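PDB 2FM8: surface presentation of antigens protein SpaK, which stores type III secretion effectors such as SipA, SopA, SopE and SopE2 in the bacterial cytoplasm, keeping them ready for rapid delivery into host cells. Local coordinates for residues S42-V47 and W53-L58; D61-L66 and L91-G96; C81-G86 and S116-G121. All blocks are in the same frame, centred on the assembly; numbering follows the deposited sequence.

Contact 1 of 3, residues S42-V47 and W53-L58; sequences SICISV and WIWAQL
Cys44 CB sits over one face of the Trp55 indole, 3.4 Å from the centroid of the six-membered ring and 8° off its normal, a CH-pi contact. Cys44 SG lies obliquely to the five-membered ring, a sulfur-aromatic contact. At the indole edge, in plane, Ser46 CB meets Trp55 CZ3 at 3.5 Å. Trp55 CG stands between the backbone N and the carbonyl carbon (chi1 83°), turning the ring across to the neighbouring strand. The other face of the sheet is aliphatic: Ile43 CG2 and Ile54 CG2 touch at 3.6 Å, side by side. In this antiparallel hairpin Cys44 and Trp55 are a hydrogen-bonded pair, as are Ser46 and Trp53, with the non-hydrogen-bonded pair Ile45-Ile54 between. The Trp53 N to Ser46 O bond is nearly straight (175°). Beyond the Cys44-Trp55 pair, a water donates to Ser42 O and accepts from Gln57 N. Ser42 OG is hydrogen-bonded to Asp36 OD1. Ile43 and Ile45 bond outward to strand 32-37, Ile54 and Ala56 to strand 97-103; both strands are thus interior, their backbone satisfied by hairpin and neighbours together. Cys44, Trp53 and Trp55 offer sulfur and indole to apolar side chains of another protein's chain, a surface suited to apolar binding.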
ATOM      1  N   SER A  42     -21.259  11.752  -1.153  1.00 29.98           N
ATOM      2  CA  SER A  42     -21.957  11.802  -2.415  1.00 30.30           C
ATOM      3  C   SER A  42     -21.453  10.767  -3.456  1.00 30.03           C
ATOM      4  O   SER A  42     -20.273  10.450  -3.539  1.00 28.89           O
ATOM      5  CB  SER A  42     -21.919  13.225  -2.977  1.00 29.74           C
ATOM      6  OG  SER A  42     -22.457  14.134  -2.019  1.00 29.27           O
ATOM      7  N   ILE A  43     -22.406  10.231  -4.222  1.00 30.39           N
ATOM      8  CA  ILE A  43     -22.124   9.327  -5.324  1.00 30.79           C
ATOM      9  C   ILE A  43     -22.056  10.117  -6.649  1.00 31.43           C
ATOM     10  O   ILE A  43     -22.979  10.888  -6.986  1.00 31.27           O
ATOM     11  CB  ILE A  43     -23.181   8.239  -5.384  1.00 30.34           C
ATOM     12  CG1 ILE A  43     -23.167   7.449  -4.071  1.00 30.13           C
ATOM     13  CG2 ILE A  43     -22.999   7.352  -6.645  1.00 29.45           C
ATOM     14  CD1 ILE A  43     -24.262   6.378  -3.943  1.00 30.08           C
ATOM     15  N   CYS A  44     -20.950   9.938  -7.372  1.00 31.65           N
ATOM     16  CA  CYS A  44     -20.738  10.548  -8.672  1.00 32.31           C
ATOM     17  C   CYS A  44     -20.889   9.500  -9.755  1.00 32.31           C
ATOM     18  O   CYS A  44     -20.456   8.356  -9.609  1.00 30.56           O
ATOM     19  CB  CYS A  44     -19.365  11.194  -8.778  1.00 32.64           C
ATOM     20  SG  CYS A  44     -19.020  12.438  -7.512  1.00 36.98           S
ATOM     21  N   ILE A  45     -21.529   9.915 -10.843  1.00 32.83           N
ATOM     22  CA  ILE A  45     -21.694   9.086 -12.014  1.00 34.14           C
ATOM     23  C   ILE A  45     -21.137   9.824 -13.217  1.00 34.96           C
ATOM     24  O   ILE A  45     -21.507  10.974 -13.476  1.00 34.88           O
ATOM     25  CB  ILE A  45     -23.149   8.733 -12.275  1.00 34.12           C
ATOM     26  CG1 ILE A  45     -23.772   8.133 -11.005  1.00 35.07           C
ATOM     27  CG2 ILE A  45     -23.220   7.759 -13.476  1.00 33.46           C
ATOM     28  CD1 ILE A  45     -25.176   8.410 -10.827  1.00 37.08           C
ATOM     29  N   SER A  46     -20.251   9.169 -13.951  1.00 36.35           N
ATOM     30  CA  SER A  46     -19.714   9.787 -15.151  1.00 37.98           C
ATOM     31  C   SER A  46     -19.358   8.835 -16.269  1.00 38.30           C
ATOM     32  O   SER A  46     -19.014   7.686 -16.028  1.00 36.78           O
ATOM     33  CB  SER A  46     -18.475  10.592 -14.822  1.00 38.70           C
ATOM     34  OG  SER A  46     -18.394  11.592 -15.815  1.00 43.45           O
ATOM     35  N   VAL A  47     -19.453   9.363 -17.495  1.00 39.21           N
ATOM     36  CA  VAL A  47     -19.009   8.686 -18.711  1.00 39.62           C
ATOM     37  C   VAL A  47     -17.645   9.224 -19.127  1.00 41.34           C
ATOM     38  O   VAL A  47     -17.442  10.430 -19.308  1.00 41.23           O
ATOM     39  CB  VAL A  47     -20.007   8.859 -19.858  1.00 39.70           C
ATOM     40  CG1 VAL A  47     -19.550   8.089 -21.108  1.00 39.20           C
ATOM     41  CG2 VAL A  47     -21.384   8.397 -19.409  1.00 39.31           C
ATOM     42  N   TRP A  53     -18.524   5.175 -15.081  1.00 32.61           N
ATOM     43  CA  TRP A  53     -17.991   5.054 -13.746  1.00 32.54           C
ATOM     44  C   TRP A  53     -18.953   5.563 -12.663  1.00 31.77           C
ATOM     45  O   TRP A  53     -19.565   6.629 -12.793  1.00 29.94           O
ATOM     46  CB  TRP A  53     -16.707   5.872 -13.638  1.00 32.33           C
ATOM     47  CG  TRP A  53     -15.529   5.345 -14.385  1.00 32.23           C
ATOM     48  CD1 TRP A  53     -15.188   5.642 -15.654  1.00 31.85           C
ATOM     49  CD2 TRP A  53     -14.503   4.472 -13.884  1.00 32.24           C
ATOM     50  NE1 TRP A  53     -14.039   5.015 -15.995  1.00 30.93           N
ATOM     51  CE2 TRP A  53     -13.585   4.287 -14.925  1.00 32.26           C
ATOM     52  CE3 TRP A  53     -14.271   3.840 -12.658  1.00 31.55           C
ATOM     53  CZ2 TRP A  53     -12.446   3.480 -14.790  1.00 32.80           C
ATOM     54  CZ3 TRP A  53     -13.139   3.027 -12.520  1.00 31.61           C
ATOM     55  CH2 TRP A  53     -12.243   2.859 -13.573  1.00 32.45           C
ATOM     56  N   ILE A  54     -19.047   4.807 -11.574  1.00 31.38           N
ATOM     57  CA  ILE A  54     -19.715   5.273 -10.351  1.00 31.12           C
ATOM     58  C   ILE A  54     -18.620   5.364  -9.305  1.00 31.17           C
ATOM     59  O   ILE A  54     -17.824   4.421  -9.162  1.00 31.42           O
ATOM     60  CB  ILE A  54     -20.806   4.279  -9.886  1.00 30.28           C
ATOM     61  CG1 ILE A  54     -21.878   4.092 -10.956  1.00 30.12           C
ATOM     62  CG2 ILE A  54     -21.480   4.729  -8.568  1.00 30.70           C
ATOM     63  CD1 ILE A  54     -22.743   2.832 -10.689  1.00 31.76           C
ATOM     64  N   TRP A  55     -18.537   6.478  -8.590  1.00 30.71           N
ATOM     65  CA  TRP A  55     -17.511   6.583  -7.561  1.00 31.15           C
ATOM     66  C   TRP A  55     -17.905   7.518  -6.434  1.00 30.51           C
ATOM     67  O   TRP A  55     -18.892   8.233  -6.526  1.00 29.33           O
ATOM     68  CB  TRP A  55     -16.174   6.987  -8.162  1.00 32.11           C
ATOM     69  CG  TRP A  55     -15.967   8.447  -8.397  1.00 33.13           C
ATOM     70  CD1 TRP A  55     -15.331   9.354  -7.553  1.00 34.35           C
ATOM     71  CD2 TRP A  55     -16.350   9.180  -9.544  1.00 33.07           C
ATOM     72  NE1 TRP A  55     -15.306  10.592  -8.127  1.00 35.37           N
ATOM     73  CE2 TRP A  55     -15.934  10.523  -9.344  1.00 34.04           C
ATOM     74  CE3 TRP A  55     -16.997   8.840 -10.722  1.00 33.43           C
ATOM     75  CZ2 TRP A  55     -16.145  11.510 -10.278  1.00 34.55           C
ATOM     76  CZ3 TRP A  55     -17.214   9.818 -11.646  1.00 34.94           C
ATOM     77  CH2 TRP A  55     -16.788  11.142 -11.433  1.00 35.76           C
ATOM     78  N   ALA A  56     -17.135   7.453  -5.366  1.00 30.25           N
ATOM     79  CA  ALA A  56     -17.307   8.304  -4.197  1.00 31.41           C
ATOM     80  C   ALA A  56     -15.967   8.488  -3.511  1.00 31.93           C
ATOM     81  O   ALA A  56     -15.216   7.530  -3.349  1.00 32.41           O
ATOM     82  CB  ALA A  56     -18.303   7.688  -3.229  1.00 29.85           C
ATOM     83  N   GLN A  57     -15.672   9.714  -3.107  1.00 33.22           N
ATOM     84  CA  GLN A  57     -14.610   9.972  -2.129  1.00 34.68           C
ATOM     85  C   GLN A  57     -15.046   9.563  -0.741  1.00 35.08           C
ATOM     86  O   GLN A  57     -16.200   9.754  -0.373  1.00 36.08           O
ATOM     87  CB  GLN A  57     -14.228  11.445  -2.141  1.00 34.97           C
ATOM     88  CG  GLN A  57     -13.553  11.849  -3.421  1.00 37.00           C
ATOM     89  CD  GLN A  57     -13.287  13.332  -3.471  1.00 38.78           C
ATOM     90  OE1 GLN A  57     -13.414  14.026  -2.454  1.00 44.95           O
ATOM     91  NE2 GLN A  57     -12.891  13.834  -4.646  1.00 41.53           N
ATOM     92  N   LEU A  58     -14.130   8.995   0.040  1.00 35.01           N
ATOM     93  CA  LEU A  58     -14.518   8.358   1.275  1.00 35.19           C
ATOM     94  C   LEU A  58     -14.243   9.169   2.536  1.00 35.62           C
ATOM     95  O   LEU A  58     -14.473   8.670   3.628  1.00 37.13           O
ATOM     96  CB  LEU A  58     -13.888   6.976   1.383  1.00 35.58           C
ATOM     97  CG  LEU A  58     -14.349   5.955   0.348  1.00 35.63           C
ATOM     98  CD1 LEU A  58     -13.473   4.720   0.424  1.00 36.08           C
ATOM     99  CD2 LEU A  58     -15.819   5.598   0.527  1.00 35.52           C
TER
HETATM  100  O   HOH W   1     -17.931  11.670  -2.936  1.00 27.50           O

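Contact 2 of 3, residues D61-L66 and L91-G96; sequences DSMVVL and LGEQNG
Met63, in the first turn of helix 62-78, meets Glu93 near the end of strand 90-94. This is the closely packed part of the contact. The methionine is bent at chi2 (-65°) and chi3 (-64°), and its bent end lies over one face of the Glu93 carboxylate, with CG above the OE2 side and CE above the OE1 side. Met63 CG lies 3.7 Å from Glu93 OE2. On the other side of the sulfur, Met63 CE is 3.7 Å from Glu93 OE1. Met63 SD itself is 3.9 Å from Glu93 CD. Glu93 reaches across with its chain extended, CG anti to the backbone N (chi1 -175°). Met63 also packs on Leu98 of strand 97-103.

The looser part is at the exposed Gly96, just after the strand. Its carbonyl O is 3.7 Å from Met63 CG, but the polar link is made through water. One water donates to Gly96 O at 2.6 Å and accepts from Met63 N at 2.9 Å. It thus joins an N-H of the first helical turn to the loop.

Other chains approach the Met63-Glu93 side. Glu93 packs on Met78 of the second subunit, while a chain of another protein brings an acidic side chain close to Glu93 OE2 and packs an acidic side chain on Met63. The nearby like charge may raise the proton affinity of Glu93. The chemistry is mixed: a thioether against a carboxylate, and a water-mediated backbone link. It implies a modest join of helix to strand, with 151 Å² buried, beside surfaces used by both partner chains.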
ATOM      1  N   ASP A  61     -10.260  12.031   6.273  1.00 34.06           N
ATOM      2  CA  ASP A  61      -9.253  11.217   6.985  1.00 34.20           C
ATOM      3  C   ASP A  61      -9.101   9.778   6.477  1.00 32.43           C
ATOM      4  O   ASP A  61      -8.401   8.989   7.104  1.00 30.97           O
ATOM      5  CB  ASP A  61      -9.597  11.159   8.471  1.00 35.44           C
ATOM      6  CG  ASP A  61      -9.403  12.508   9.173  1.00 39.80           C
ATOM      7  OD1 ASP A  61      -8.538  13.329   8.730  1.00 43.87           O
ATOM      8  OD2 ASP A  61     -10.102  12.719  10.188  1.00 41.73           O
ATOM      9  N   SER A  62      -9.741   9.455   5.356  1.00 30.22           N
ATOM     10  CA  SER A  62      -9.778   8.073   4.861  1.00 29.97           C
ATOM     11  C   SER A  62      -8.371   7.495   4.591  1.00 28.56           C
ATOM     12  O   SER A  62      -8.125   6.332   4.902  1.00 28.07           O
ATOM     13  CB  SER A  62     -10.677   7.943   3.608  1.00 29.23           C
ATOM     14  OG  SER A  62     -10.350   8.901   2.613  1.00 28.06           O
ATOM     15  N   MET A  63      -7.453   8.286   4.049  1.00 27.64           N
ATOM     16  CA  MET A  63      -6.119   7.743   3.721  1.00 28.76           C
ATOM     17  C   MET A  63      -5.337   7.379   4.995  1.00 28.22           C
ATOM     18  O   MET A  63      -4.664   6.371   5.049  1.00 27.92           O
ATOM     19  CB  MET A  63      -5.321   8.693   2.841  1.00 29.08           C
ATOM     20  CG  MET A  63      -5.885   8.848   1.414  1.00 31.39           C
ATOM     21  SD  MET A  63      -5.853   7.360   0.385  1.00 33.79           S
ATOM     22  CE  MET A  63      -4.103   7.023   0.209  1.00 33.22           C
ATOM     23  N   VAL A  64      -5.468   8.201   6.027  1.00 28.08           N
ATOM     24  CA  VAL A  64      -4.869   7.927   7.324  1.00 27.44           C
ATOM     25  C   VAL A  64      -5.518   6.695   7.986  1.00 27.15           C
ATOM     26  O   VAL A  64      -4.822   5.791   8.454  1.00 25.81           O
ATOM     27  CB  VAL A  64      -4.949   9.174   8.215  1.00 27.63           C
ATOM     28  CG1 VAL A  64      -4.709   8.852   9.691  1.00 27.64           C
ATOM     29  CG2 VAL A  64      -3.958  10.224   7.697  1.00 27.75           C
ATOM     30  N   VAL A  65      -6.840   6.629   8.007  1.00 26.52           N
ATOM     31  CA  VAL A  65      -7.476   5.487   8.644  1.00 27.11           C
ATOM     32  C   VAL A  65      -7.111   4.209   7.895  1.00 27.23           C
ATOM     33  O   VAL A  65      -6.956   3.148   8.508  1.00 25.74           O
ATOM     34  CB  VAL A  65      -8.995   5.649   8.760  1.00 27.51           C
ATOM     35  CG1 VAL A  65      -9.606   4.413   9.371  1.00 28.20           C
ATOM     36  CG2 VAL A  65      -9.328   6.890   9.639  1.00 28.07           C
ATOM     37  N   LEU A  66      -6.944   4.322   6.570  1.00 27.78           N
ATOM     38  CA  LEU A  66      -6.498   3.193   5.747  1.00 27.37           C
ATOM     39  C   LEU A  66      -5.199   2.526   6.273  1.00 27.10           C
ATOM     40  O   LEU A  66      -5.011   1.320   6.137  1.00 27.69           O
ATOM     41  CB  LEU A  66      -6.369   3.612   4.298  1.00 27.28           C
ATOM     42  CG  LEU A  66      -6.109   2.524   3.239  1.00 28.02           C
ATOM     43  CD1 LEU A  66      -7.214   1.468   3.161  1.00 27.70           C
ATOM     44  CD2 LEU A  66      -5.936   3.178   1.903  1.00 27.99           C
ATOM     45  N   LEU A  91     -10.044   1.019  -5.940  1.00 32.01           N
ATOM     46  CA  LEU A  91      -9.731   2.119  -5.046  1.00 32.70           C
ATOM     47  C   LEU A  91      -8.768   3.077  -5.719  1.00 32.50           C
ATOM     48  O   LEU A  91      -7.769   2.669  -6.250  1.00 34.56           O
ATOM     49  CB  LEU A  91      -9.099   1.608  -3.755  1.00 32.39           C
ATOM     50  CG  LEU A  91     -10.008   0.743  -2.910  1.00 34.67           C
ATOM     51  CD1 LEU A  91      -9.170   0.026  -1.843  1.00 40.02           C
ATOM     52  CD2 LEU A  91     -11.109   1.550  -2.248  1.00 35.40           C
ATOM     53  N   GLY A  92      -9.064   4.349  -5.659  1.00 32.71           N
ATOM     54  CA  GLY A  92      -8.118   5.377  -6.050  1.00 33.87           C
ATOM     55  C   GLY A  92      -8.052   6.456  -4.973  1.00 34.42           C
ATOM     56  O   GLY A  92      -8.398   6.233  -3.817  1.00 32.63           O
ATOM     57  N   GLU A  93      -7.571   7.619  -5.369  1.00 36.05           N
ATOM     58  CA  GLU A  93      -7.407   8.733  -4.466  1.00 37.33           C
ATOM     59  C   GLU A  93      -7.675  10.066  -5.193  1.00 38.43           C
ATOM     60  O   GLU A  93      -7.075  10.350  -6.201  1.00 38.97           O
ATOM     61  CB  GLU A  93      -5.993   8.737  -3.870  1.00 36.54           C
ATOM     62  CG  GLU A  93      -5.861   9.847  -2.819  1.00 37.02           C
ATOM     63  CD  GLU A  93      -4.510  10.005  -2.222  1.00 37.08           C
ATOM     64  OE1 GLU A  93      -3.570   9.329  -2.666  1.00 35.62           O
ATOM     65  OE2 GLU A  93      -4.395  10.834  -1.296  1.00 38.20           O
ATOM     66  N   GLN A  94      -8.575  10.872  -4.659  1.00 40.21           N
ATOM     67  CA  GLN A  94      -8.938  12.138  -5.260  1.00 41.34           C
ATOM     68  C   GLN A  94      -9.015  13.158  -4.153  1.00 41.51           C
ATOM     69  O   GLN A  94      -9.594  12.894  -3.105  1.00 41.10           O
ATOM     70  CB  GLN A  94     -10.311  12.070  -5.956  1.00 42.62           C
ATOM     71  CG  GLN A  94     -10.285  11.569  -7.371  1.00 46.33           C
ATOM     72  CD  GLN A  94      -9.733  12.603  -8.319  1.00 51.65           C
ATOM     73  OE1 GLN A  94     -10.325  13.674  -8.520  1.00 56.72           O
ATOM     74  NE2 GLN A  94      -8.580  12.303  -8.895  1.00 55.03           N
ATOM     75  N   ASN A  95      -8.445  14.332  -4.421  1.00 42.19           N
ATOM     76  CA  ASN A  95      -8.364  15.410  -3.461  1.00 41.58           C
ATOM     77  C   ASN A  95      -7.878  14.979  -2.075  1.00 40.61           C
ATOM     78  O   ASN A  95      -8.417  15.422  -1.052  1.00 40.14           O
ATOM     79  CB  ASN A  95      -9.709  16.101  -3.389  1.00 42.75           C
ATOM     80  CG  ASN A  95     -10.146  16.621  -4.738  1.00 45.90           C
ATOM     81  OD1 ASN A  95      -9.342  17.213  -5.489  1.00 50.30           O
ATOM     82  ND2 ASN A  95     -11.420  16.380  -5.075  1.00 48.68           N
ATOM     83  N   GLY A  96      -6.843  14.133  -2.062  1.00 39.49           N
ATOM     84  CA  GLY A  96      -6.271  13.607  -0.805  1.00 38.85           C
ATOM     85  C   GLY A  96      -7.173  12.637  -0.055  1.00 38.05           C
ATOM     86  O   GLY A  96      -6.973  12.374   1.125  1.00 37.87           O
TER
HETATM   87  O   HOH W   2      -7.492  11.148   3.406  1.00 35.72           O

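Contact 3 of 3, residues C81-G86 and S116-G121; sequences CHFARG and STALNG
Phe83 and Ala118 bring the two backbones together, with their CA atoms 5.7 Å apart. Residues 81-86 form a loop that starts with a type I beta turn from Cys81 to Ala84, whose closing bond is weak. The backbone of Phe83 is also hydrogen-bonded to that of His105. Residues 116-121 are helical. With chi1 at 58°, the Phe83 ring is swung over its own backbone and faces the helix. Ala118 CA lies over one ring face, 3.8 Å from the Phe83 centroid, as a CH-pi contact. Ala118 O is over the same face toward the rim, 3.4 Å from Phe83 CZ. Ala118 CB packs on Phe83 CD1 at 3.7 Å. Cys81 SG covers the opposite face, 3.3 Å above the ring plane. Gly121 CA is 3.8 Å from Phe83 CE2; without a side chain there, the ring can lie close to the helix. Phe83 is also packed by Phe122 and Tyr125 of helix 112-132 and by Ala102 of strand 97-103. It fills the junction between helix 112-132, the sheet and the loop before strand 90-94.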
ATOM      1  N   CYS A  81     -17.881  -7.793  -6.678  1.00 33.70           N
ATOM      2  CA  CYS A  81     -18.926  -6.851  -7.026  1.00 34.27           C
ATOM      3  C   CYS A  81     -19.473  -7.271  -8.386  1.00 34.50           C
ATOM      4  O   CYS A  81     -18.782  -7.152  -9.409  1.00 34.90           O
ATOM      5  CB  CYS A  81     -18.368  -5.446  -7.076  1.00 33.90           C
ATOM      6  SG  CYS A  81     -19.551  -4.255  -7.603  1.00 35.62           S
ATOM      7  N   HIS A  82     -20.706  -7.753  -8.379  1.00 34.08           N
ATOM      8  CA  HIS A  82     -21.316  -8.372  -9.553  1.00 34.42           C
ATOM      9  C   HIS A  82     -21.579  -7.399 -10.716  1.00 33.28           C
ATOM     10  O   HIS A  82     -21.764  -7.857 -11.826  1.00 32.79           O
ATOM     11  CB  HIS A  82     -22.653  -9.059  -9.188  1.00 35.83           C
ATOM     12  CG  HIS A  82     -22.535 -10.143  -8.157  1.00 39.18           C
ATOM     13  ND1 HIS A  82     -21.789 -11.288  -8.349  1.00 43.33           N
ATOM     14  CD2 HIS A  82     -23.096 -10.264  -6.925  1.00 44.15           C
ATOM     15  CE1 HIS A  82     -21.882 -12.061  -7.277  1.00 44.42           C
ATOM     16  NE2 HIS A  82     -22.663 -11.459  -6.393  1.00 44.00           N
ATOM     17  N   PHE A  83     -21.601  -6.089 -10.470  1.00 31.93           N
ATOM     18  CA  PHE A  83     -21.944  -5.108 -11.529  1.00 32.00           C
ATOM     19  C   PHE A  83     -20.723  -4.352 -12.096  1.00 31.85           C
ATOM     20  O   PHE A  83     -20.853  -3.506 -12.992  1.00 32.75           O
ATOM     21  CB  PHE A  83     -23.061  -4.133 -11.075  1.00 31.08           C
ATOM     22  CG  PHE A  83     -22.722  -3.352  -9.836  1.00 30.33           C
ATOM     23  CD1 PHE A  83     -21.941  -2.211  -9.910  1.00 30.73           C
ATOM     24  CD2 PHE A  83     -23.152  -3.779  -8.590  1.00 30.00           C
ATOM     25  CE1 PHE A  83     -21.600  -1.506  -8.757  1.00 31.21           C
ATOM     26  CE2 PHE A  83     -22.806  -3.079  -7.438  1.00 30.18           C
ATOM     27  CZ  PHE A  83     -22.040  -1.945  -7.527  1.00 30.18           C
ATOM     28  N   ALA A  84     -19.543  -4.688 -11.594  1.00 31.75           N
ATOM     29  CA  ALA A  84     -18.308  -4.071 -12.025  1.00 31.80           C
ATOM     30  C   ALA A  84     -17.583  -4.953 -13.046  1.00 31.84           C
ATOM     31  O   ALA A  84     -17.604  -6.193 -12.970  1.00 30.82           O
ATOM     32  CB  ALA A  84     -17.398  -3.807 -10.828  1.00 31.16           C
ATOM     33  N   ARG A  85     -16.937  -4.297 -13.997  1.00 32.05           N
ATOM     34  CA  ARG A  85     -16.030  -4.985 -14.893  1.00 32.80           C
ATOM     35  C   ARG A  85     -14.944  -5.598 -14.052  1.00 32.61           C
ATOM     36  O   ARG A  85     -14.444  -4.955 -13.168  1.00 33.92           O
ATOM     37  CB  ARG A  85     -15.373  -4.013 -15.849  1.00 33.54           C
ATOM     38  CG  ARG A  85     -16.171  -3.704 -17.006  1.00 35.68           C
ATOM     39  CD  ARG A  85     -15.265  -3.279 -18.096  1.00 38.06           C
ATOM     40  NE  ARG A  85     -16.008  -2.701 -19.214  1.00 39.61           N
ATOM     41  CZ  ARG A  85     -16.476  -3.390 -20.254  1.00 41.18           C
ATOM     42  NH1 ARG A  85     -16.336  -4.710 -20.332  1.00 41.20           N
ATOM     43  NH2 ARG A  85     -17.117  -2.744 -21.219  1.00 41.91           N
ATOM     44  N   GLY A  86     -14.601  -6.845 -14.317  1.00 31.89           N
ATOM     45  CA  GLY A  86     -13.588  -7.532 -13.534  1.00 31.32           C
ATOM     46  C   GLY A  86     -14.113  -8.124 -12.242  1.00 30.90           C
ATOM     47  O   GLY A  86     -13.367  -8.795 -11.540  1.00 30.60           O
ATOM     48  N   SER A 116     -30.245   0.516 -11.835  1.00 29.96           N
ATOM     49  CA  SER A 116     -30.690   0.633 -10.449  1.00 29.93           C
ATOM     50  C   SER A 116     -30.026  -0.404  -9.567  1.00 29.47           C
ATOM     51  O   SER A 116     -29.649  -0.099  -8.464  1.00 29.13           O
ATOM     52  CB  SER A 116     -32.215   0.512 -10.349  1.00 29.89           C
ATOM     53  OG  SER A 116     -32.698   0.873  -9.059  1.00 30.86           O
ATOM     54  N   THR A 117     -29.869  -1.624 -10.068  1.00 29.90           N
ATOM     55  CA  THR A 117     -29.152  -2.667  -9.335  1.00 30.18           C
ATOM     56  C   THR A 117     -27.714  -2.241  -9.041  1.00 30.49           C
ATOM     57  O   THR A 117     -27.216  -2.425  -7.919  1.00 30.11           O
ATOM     58  CB  THR A 117     -29.173  -3.998 -10.112  1.00 30.15           C
ATOM     59  OG1 THR A 117     -30.531  -4.488 -10.155  1.00 31.25           O
ATOM     60  CG2 THR A 117     -28.251  -5.047  -9.482  1.00 30.84           C
ATOM     61  N   ALA A 118     -27.055  -1.671 -10.049  1.00 30.07           N
ATOM     62  CA  ALA A 118     -25.707  -1.166  -9.876  1.00 29.72           C
ATOM     63  C   ALA A 118     -25.652  -0.004  -8.878  1.00 29.63           C
ATOM     64  O   ALA A 118     -24.759   0.033  -8.046  1.00 27.39           O
ATOM     65  CB  ALA A 118     -25.118  -0.718 -11.228  1.00 29.73           C
ATOM     66  N   LEU A 119     -26.568   0.962  -8.989  1.00 29.07           N
ATOM     67  CA  LEU A 119     -26.529   2.117  -8.091  1.00 29.67           C
ATOM     68  C   LEU A 119     -26.827   1.770  -6.632  1.00 28.96           C
ATOM     69  O   LEU A 119     -26.203   2.311  -5.720  1.00 28.15           O
ATOM     70  CB  LEU A 119     -27.518   3.219  -8.518  1.00 30.44           C
ATOM     71  CG  LEU A 119     -27.180   4.113  -9.705  1.00 32.34           C
ATOM     72  CD1 LEU A 119     -28.374   5.092  -9.993  1.00 33.54           C
ATOM     73  CD2 LEU A 119     -25.928   4.876  -9.474  1.00 34.46           C
ATOM     74  N   ASN A 120     -27.815   0.903  -6.413  1.00 28.92           N
ATOM     75  CA  ASN A 120     -28.179   0.496  -5.061  1.00 28.71           C
ATOM     76  C   ASN A 120     -27.101  -0.398  -4.459  1.00 29.13           C
ATOM     77  O   ASN A 120     -26.814  -0.323  -3.260  1.00 29.01           O
ATOM     78  CB  ASN A 120     -29.526  -0.213  -5.084  1.00 28.79           C
ATOM     79  CG  ASN A 120     -30.687   0.761  -5.242  1.00 29.23           C
ATOM     80  OD1 ASN A 120     -31.006   1.514  -4.315  1.00 28.82           O
ATOM     81  ND2 ASN A 120     -31.301   0.765  -6.407  1.00 27.45           N
ATOM     82  N   GLY A 121     -26.498  -1.235  -5.304  1.00 28.71           N
ATOM     83  CA  GLY A 121     -25.385  -2.059  -4.888  1.00 29.20           C
ATOM     84  C   GLY A 121     -24.190  -1.202  -4.478  1.00 28.82           C
ATOM     85  O   GLY A 121     -23.560  -1.442  -3.449  1.00 29.99           O
TER

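Overall arrangement
From the N terminus, helix 6-17 and strand 32-37 come first. Contact 1 then closes a short hairpin loop within the sheet. Strand 51-57 leads into helix 62-78, where contact 2 opens; it closes when strand 90-94 returns beside the start of that helix. Contact 3 opens inside this span and closes later, so contacts 2 and 3 cross. Contact 1 precedes both in series. Leu119 touches Ile45 and Ile54, joining contacts 1 and 3. Contacts 2 and 3 do not touch; their nearest atoms are about 10 Å apart. Contact 1 pairs two strands of the sheet, contact 2 sets the start of helix 62-78 against its edge strand 90-94, and contact 3 ties the loop after that helix to helix 112-132.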